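Local structure of DNA replication initiator (Cdc21/Cdc54) (Methanothermobacter thermautotrophicus, 1LTL) at residues A[200-208]-A[236-244]. The protein probably acts as an ATP-driven, single-stranded DNA helicase of the MCM family in replication, this chain being its zinc-binding N-terminal part. Sequence-based numbering, arbitrary orientation.
Sequences ITVVLEDDL and KNFIYGNYT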
loop_
_atom_site.group_PDB
_atom_site.type_symbol
_atom_site.label_atom_id
_atom_site.label_comp_id
_atom_site.label_asym_id
_atom_site.label_seq_id
_atom_site.Cartn_x
_atom_site.Cartn_y
_atom_site.Cartn_z
ATOM N N ILE A 200 -32.991 19.937 -33.711
ATOM C CA ILE A 200 -32.208 19.900 -32.497
ATOM C C ILE A 200 -32.993 19.176 -31.425
ATOM O O ILE A 200 -34.214 19.208 -31.430
ATOM C CB ILE A 200 -31.861 21.287 -31.997
ATOM C CG1 ILE A 200 -30.740 21.165 -30.973
ATOM C CG2 ILE A 200 -33.076 21.942 -31.373
ATOM C CD1 ILE A 200 -30.215 22.459 -30.523
ATOM N N THR A 201 -32.309 18.524 -30.494
ATOM C CA THR A 201 -33.029 17.799 -29.462
ATOM C C THR A 201 -33.478 18.652 -28.300
ATOM O O THR A 201 -32.752 19.521 -27.823
ATOM C CB THR A 201 -32.196 16.636 -28.926
ATOM O OG1 THR A 201 -32.145 15.598 -29.910
ATOM C CG2 THR A 201 -32.804 16.080 -27.679
ATOM N N VAL A 202 -34.699 18.406 -27.856
ATOM C CA VAL A 202 -35.219 19.133 -26.716
ATOM C C VAL A 202 -35.542 18.126 -25.627
ATOM O O VAL A 202 -36.048 17.035 -25.893
ATOM C CB VAL A 202 -36.477 19.967 -27.073
ATOM C CG1 VAL A 202 -37.065 20.619 -25.827
ATOM C CG2 VAL A 202 -36.094 21.036 -28.066
ATOM N N VAL A 203 -35.211 18.494 -24.401
ATOM C CA VAL A 203 -35.457 17.638 -23.276
ATOM C C VAL A 203 -36.493 18.262 -22.393
ATOM O O VAL A 203 -36.314 19.370 -21.888
ATOM C CB VAL A 203 -34.195 17.438 -22.460
ATOM C CG1 VAL A 203 -34.532 16.803 -21.138
ATOM C CG2 VAL A 203 -33.227 16.579 -23.237
ATOM N N LEU A 204 -37.585 17.543 -22.196
ATOM C CA LEU A 204 -38.653 18.045 -21.359
ATOM C C LEU A 204 -38.732 17.218 -20.093
ATOM O O LEU A 204 -38.741 15.990 -20.148
ATOM C CB LEU A 204 -39.971 17.960 -22.115
ATOM C CG LEU A 204 -40.163 18.812 -23.362
ATOM C CD1 LEU A 204 -41.564 18.544 -23.904
ATOM C CD2 LEU A 204 -39.991 20.288 -23.052
ATOM N N GLU A 205 -38.795 17.881 -18.948
ATOM C CA GLU A 205 -38.895 17.143 -17.704
ATOM C C GLU A 205 -40.002 17.635 -16.781
ATOM O O GLU A 205 -40.574 18.697 -16.987
ATOM C CB GLU A 205 -37.565 17.174 -16.975
ATOM C CG GLU A 205 -36.417 16.676 -17.814
ATOM C CD GLU A 205 -35.171 16.520 -16.994
ATOM O OE1 GLU A 205 -34.992 17.356 -16.065
ATOM O OE2 GLU A 205 -34.377 15.583 -17.284
ATOM N N ASP A 206 -40.278 16.846 -15.747
ATOM C CA ASP A 206 -41.331 17.128 -14.781
ATOM C C ASP A 206 -42.692 17.381 -15.428
ATOM O O ASP A 206 -43.121 16.597 -16.262
ATOM C CB ASP A 206 -40.965 18.296 -13.874
ATOM C CG ASP A 206 -41.403 18.057 -12.439
ATOM O OD1 ASP A 206 -42.119 17.052 -12.205
ATOM O OD2 ASP A 206 -41.037 18.858 -11.547
ATOM N N ASP A 207 -43.372 18.463 -15.052
ATOM C CA ASP A 207 -44.702 18.733 -15.592
ATOM C C ASP A 207 -44.766 19.095 -17.055
ATOM O O ASP A 207 -45.856 19.149 -17.627
ATOM C CB ASP A 207 -45.402 19.812 -14.794
ATOM C CG ASP A 207 -44.574 21.035 -14.655
ATOM O OD1 ASP A 207 -43.443 20.918 -14.138
ATOM O OD2 ASP A 207 -45.045 22.121 -15.061
ATOM N N LEU A 208 -43.612 19.344 -17.664
ATOM C CA LEU A 208 -43.573 19.668 -19.077
ATOM C C LEU A 208 -43.611 18.402 -19.879
ATOM O O LEU A 208 -43.657 18.427 -21.103
ATOM C CB LEU A 208 -42.302 20.397 -19.423
ATOM C CG LEU A 208 -42.397 21.912 -19.439
ATOM C CD1 LEU A 208 -42.937 22.453 -18.122
ATOM C CD2 LEU A 208 -40.994 22.423 -19.725
ATOM N N LYS A 236 -22.466 17.442 -28.897
ATOM C CA LYS A 236 -23.675 17.738 -29.668
ATOM C C LYS A 236 -24.502 18.650 -28.791
ATOM O O LYS A 236 -24.517 18.466 -27.581
ATOM C CB LYS A 236 -24.449 16.449 -29.914
ATOM C CG LYS A 236 -25.738 16.616 -30.691
ATOM C CD LYS A 236 -25.447 17.061 -32.120
ATOM C CE LYS A 236 -26.609 16.786 -33.079
ATOM N NZ LYS A 236 -26.823 15.340 -33.418
ATOM N N ASN A 237 -25.199 19.627 -29.359
ATOM C CA ASN A 237 -25.984 20.502 -28.485
ATOM C C ASN A 237 -27.444 20.123 -28.421
ATOM O O ASN A 237 -27.997 19.587 -29.375
ATOM C CB ASN A 237 -25.886 21.960 -28.917
ATOM C CG ASN A 237 -24.464 22.475 -28.936
ATOM O OD1 ASN A 237 -23.609 22.024 -28.170
ATOM N ND2 ASN A 237 -24.208 23.449 -29.793
ATOM N N PHE A 238 -28.071 20.387 -27.283
ATOM C CA PHE A 238 -29.494 20.094 -27.138
ATOM C C PHE A 238 -30.106 21.156 -26.243
ATOM O O PHE A 238 -29.390 21.851 -25.519
ATOM C CB PHE A 238 -29.723 18.675 -26.555
ATOM C CG PHE A 238 -29.357 18.541 -25.098
ATOM C CD1 PHE A 238 -30.261 18.885 -24.103
ATOM C CD2 PHE A 238 -28.077 18.162 -24.719
ATOM C CE1 PHE A 238 -29.892 18.860 -22.776
ATOM C CE2 PHE A 238 -27.711 18.139 -23.384
ATOM C CZ PHE A 238 -28.618 18.489 -22.419
ATOM N N ILE A 239 -31.419 21.311 -26.299
ATOM C CA ILE A 239 -32.035 22.300 -25.427
ATOM C C ILE A 239 -32.751 21.654 -24.265
ATOM O O ILE A 239 -33.531 20.709 -24.432
ATOM C CB ILE A 239 -33.084 23.179 -26.128
ATOM C CG1 ILE A 239 -32.456 23.960 -27.282
ATOM C CG2 ILE A 239 -33.681 24.133 -25.119
ATOM C CD1 ILE A 239 -33.469 24.401 -28.304
ATOM N N TYR A 240 -32.471 22.181 -23.081
ATOM C CA TYR A 240 -33.102 21.724 -21.853
ATOM C C TYR A 240 -34.262 22.699 -21.681
ATOM O O TYR A 240 -34.084 23.848 -21.251
ATOM C CB TYR A 240 -32.128 21.828 -20.678
ATOM C CG TYR A 240 -32.706 21.294 -19.399
ATOM C CD1 TYR A 240 -33.206 19.996 -19.343
ATOM C CD2 TYR A 240 -32.859 22.109 -18.277
ATOM C CE1 TYR A 240 -33.863 19.518 -18.221
ATOM C CE2 TYR A 240 -33.517 21.642 -17.135
ATOM C CZ TYR A 240 -34.026 20.339 -17.121
ATOM O OH TYR A 240 -34.745 19.838 -16.042
ATOM N N GLY A 241 -35.446 22.223 -22.040
ATOM C CA GLY A 241 -36.649 23.030 -21.979
ATOM C C GLY A 241 -37.034 23.585 -20.629
ATOM O O GLY A 241 -37.001 22.873 -19.629
ATOM N N ASN A 242 -37.392 24.868 -20.605
ATOM C CA ASN A 242 -37.828 25.526 -19.388
ATOM C C ASN A 242 -39.273 25.919 -19.529
ATOM O O ASN A 242 -40.079 25.676 -18.649
ATOM C CB ASN A 242 -37.060 26.802 -19.114
ATOM C CG ASN A 242 -37.647 27.579 -17.943
ATOM O OD1 ASN A 242 -37.171 27.481 -16.807
ATOM N ND2 ASN A 242 -38.701 28.337 -18.212
ATOM N N TYR A 243 -39.592 26.550 -20.645
ATOM C CA TYR A 243 -40.946 27.008 -20.876
ATOM C C TYR A 243 -41.313 26.779 -22.327
ATOM O O TYR A 243 -40.478 26.919 -23.216
ATOM C CB TYR A 243 -41.048 28.504 -20.502
ATOM C CG TYR A 243 -42.384 29.151 -20.805
ATOM C CD1 TYR A 243 -43.558 28.688 -20.206
ATOM C CD2 TYR A 243 -42.487 30.173 -21.750
ATOM C CE1 TYR A 243 -44.803 29.215 -20.552
ATOM C CE2 TYR A 243 -43.730 30.708 -22.105
ATOM C CZ TYR A 243 -44.886 30.221 -21.506
ATOM O OH TYR A 243 -46.130 30.687 -21.891
ATOM N N THR A 244 -42.562 26.403 -22.556
ATOM C CA THR A 244 -43.042 26.166 -23.901
ATOM C C THR A 244 -44.244 27.038 -24.191
ATOM O O THR A 244 -45.040 27.345 -23.301
ATOM C CB THR A 244 -43.422 24.702 -24.113
ATOM O OG1 THR A 244 -42.269 23.976 -24.540
ATOM C CG2 THR A 244 -44.510 24.573 -25.161
#
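Tyr240 reaches from strand 236-243 along the neighbouring strand 200-205 to meet Val203 first and Glu205 at its end. Its CG stands anti to the backbone N (chi1 -177°), which turns the ring toward strand 200-205. Beyond CB, the CD1 corner of the ring lies 3.9 Å from CG1 of Val203; CE1 and CZ both lie near OE1 of Glu205, with the CG methylene of Glu205 3.8 Å from CE1, and OH donates a hydrogen bond to OE1. The carboxylate carbon lies at the ring edge, in its plane, while the carboxylate itself is turned 90° to the ring. OE2 of Glu205 has other partners, a salt bridge to Arg129 and a hydrogen bond with Thr179, so both oxygens are held. With an alanine here, OE1 would probably lose its phenol partner and CG1 of Val203 the ring edge against it.

On the same face the other Val203 branch, CG2, approaches CD1 of Phe238 at 3.9 Å. Between the two backbones, the parallel pairing runs through Ile239 N to Thr201 O (2.7 Å), Val203 N to Ile239 O (2.8 Å) and Gly241 N to Val203 O (3.0 Å). Ile239 and Val202 lie side by side on the opposite face. Where these strands pair in the MCM OB-fold sheet, the bond from Tyr240 to a carboxylate shared with Arg129 probably fixes the ring's rotation, beside the apolar contacts of Val203 with both aromatic rings.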